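Local coordinates for Non-structural protein (Porcine reproductive and respiratory syndrome virus, PDB 3IFU), which is the leader protease Nsp1alpha, a zinc-binding papain-like cysteine protease that probably releases itself from the viral polyprotein and suppresses host interferon production, at residues T67-P72 against K150-A155. Numbering follows the deposited sequence.
With ZN (zinc ion), chain B.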
loop_
_atom_site.group_PDB
_atom_site.type_symbol
_atom_site.label_atom_id
_atom_site.label_comp_id
_atom_site.label_asym_id
_atom_site.label_seq_id
_atom_site.Cartn_x
_atom_site.Cartn_y
_atom_site.Cartn_z
ATOM N N THR A 67 9.840 19.877 -1.334
ATOM C CA THR A 67 8.722 20.810 -1.453
ATOM C C THR A 67 7.435 20.059 -1.101
ATOM O O THR A 67 7.402 18.827 -1.133
ATOM C CB THR A 67 8.629 21.373 -2.888
ATOM O OG1 THR A 67 9.731 22.258 -3.119
ATOM C CG2 THR A 67 7.336 22.141 -3.093
ATOM N N VAL A 68 6.379 20.786 -0.753
ATOM C CA VAL A 68 5.126 20.133 -0.403
ATOM C C VAL A 68 4.662 19.195 -1.508
ATOM O O VAL A 68 3.777 18.364 -1.289
ATOM C CB VAL A 68 4.006 21.155 -0.120
ATOM C CG1 VAL A 68 4.291 21.881 1.174
ATOM C CG2 VAL A 68 3.900 22.138 -1.266
ATOM N N GLU A 69 5.265 19.320 -2.690
ATOM C CA GLU A 69 4.888 18.473 -3.814
ATOM C C GLU A 69 6.012 17.656 -4.459
ATOM O O GLU A 69 5.739 16.690 -5.170
ATOM C CB GLU A 69 4.169 19.308 -4.884
ATOM C CG GLU A 69 5.007 20.363 -5.587
ATOM C CD GLU A 69 4.233 21.067 -6.700
ATOM O OE1 GLU A 69 4.830 21.897 -7.414
ATOM O OE2 GLU A 69 3.025 20.793 -6.864
ATOM N N CYS A 70 7.269 18.025 -4.220
ATOM C CA CYS A 70 8.376 17.276 -4.810
ATOM C C CYS A 70 9.278 16.653 -3.752
ATOM O O CYS A 70 10.085 17.341 -3.128
ATOM C CB CYS A 70 9.207 18.181 -5.730
ATOM S SG CYS A 70 10.637 17.363 -6.525
ATOM N N SER A 71 9.147 15.346 -3.555
ATOM C CA SER A 71 9.965 14.652 -2.568
ATOM C C SER A 71 10.232 13.201 -2.958
ATOM O O SER A 71 9.305 12.446 -3.234
ATOM C CB SER A 71 9.283 14.695 -1.202
ATOM O OG SER A 71 10.121 14.141 -0.206
ATOM N N PRO A 72 11.508 12.788 -2.986
ATOM C CA PRO A 72 12.747 13.529 -2.693
ATOM C C PRO A 72 12.921 14.744 -3.603
ATOM O O PRO A 72 12.667 14.659 -4.803
ATOM C CB PRO A 72 13.835 12.487 -2.937
ATOM C CG PRO A 72 13.150 11.201 -2.583
ATOM C CD PRO A 72 11.798 11.363 -3.222
ATOM N N LYS A 150 2.175 8.850 -2.303
ATOM C CA LYS A 150 1.123 9.269 -1.385
ATOM C C LYS A 150 0.537 10.593 -1.873
ATOM O O LYS A 150 1.186 11.332 -2.608
ATOM C CB LYS A 150 1.687 9.423 0.033
ATOM C CG LYS A 150 1.898 8.101 0.767
ATOM C CD LYS A 150 0.557 7.469 1.138
ATOM C CE LYS A 150 0.712 6.221 2.001
ATOM N NZ LYS A 150 1.341 5.095 1.253
ATOM N N PRO A 151 -0.710 10.897 -1.483
ATOM C CA PRO A 151 -1.366 12.142 -1.891
ATOM C C PRO A 151 -0.580 13.350 -1.406
ATOM O O PRO A 151 0.138 13.267 -0.410
ATOM C CB PRO A 151 -2.729 12.050 -1.210
ATOM C CG PRO A 151 -2.961 10.588 -1.094
ATOM C CD PRO A 151 -1.614 10.087 -0.653
ATOM N N PHE A 152 -0.708 14.464 -2.115
ATOM C CA PHE A 152 -0.024 15.689 -1.726
ATOM C C PHE A 152 -0.756 16.924 -2.235
ATOM O O PHE A 152 -1.527 16.853 -3.190
ATOM C CB PHE A 152 1.439 15.702 -2.222
ATOM C CG PHE A 152 1.604 15.649 -3.729
ATOM C CD1 PHE A 152 1.728 14.426 -4.390
ATOM C CD2 PHE A 152 1.687 16.829 -4.481
ATOM C CE1 PHE A 152 1.940 14.376 -5.776
ATOM C CE2 PHE A 152 1.899 16.798 -5.872
ATOM C CZ PHE A 152 2.027 15.573 -6.522
ATOM N N PRO A 153 -0.544 18.071 -1.581
ATOM C CA PRO A 153 -1.194 19.314 -1.996
ATOM C C PRO A 153 -0.819 19.618 -3.446
ATOM O O PRO A 153 0.351 19.853 -3.749
ATOM C CB PRO A 153 -0.616 20.338 -1.026
ATOM C CG PRO A 153 -0.414 19.528 0.220
ATOM C CD PRO A 153 0.214 18.269 -0.335
ATOM N N GLY A 154 -1.805 19.606 -4.334
ATOM C CA GLY A 154 -1.528 19.874 -5.731
ATOM C C GLY A 154 -1.822 18.696 -6.644
ATOM O O GLY A 154 -2.264 18.892 -7.773
ATOM N N ALA A 155 -1.581 17.474 -6.173
ATOM C CA ALA A 155 -1.835 16.284 -6.990
ATOM C C ALA A 155 -3.235 16.336 -7.610
ATOM O O ALA A 155 -4.199 16.721 -6.953
ATOM C CB ALA A 155 -1.674 15.023 -6.149
HETATM ZN ZN ZN B . 9.304 16.586 -8.303
#
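E69 lies against the ring of F152 where two tight turns meet at the surface of the papain-like protease domain. Residues 67-70 form a type I-like beta turn whose i to i+3 bond, C70 N to T67 O, is weak at 3.2 Å and is backed by T67 N to C70 O at 3.1 Å. Residues 152-155 form a type II turn in the loop between strands 147-148 and 157-160, with A155 N to F152 O at 3.0 Å. P153 suits its second position because its ring fixes phi, and G154 the third, where phi is 116°.

The close packing centres on F152, whose flat ring fits between A155 CB, 3.6 Å above its centre, and E69 O, over the opposite face and offset toward the rim. E69 CB, the aliphatic start of a polar side chain, meets the CD2-CE2 rim obliquely, 3.5 Å from F152 CE2. With chi1 at 62°, CG of F152 lies between its own N and carbonyl carbon, which turns the ring toward E69. Beyond CG the extended E69 chain leaves the ring; this side chain also touches N143 and the zinc ligand H146.

The outer side is looser. V68 O approaches P153 CD at 3.7 Å, and both residues are exposed; no hydrogen bond links the turns. The C70 side chain leaves the backbone away from F152, and C70 SG, anti to the backbone N, binds zinc at 2.4 Å with C76, H146 ND1 and the C-terminal carboxylate oxygen OXT of M180.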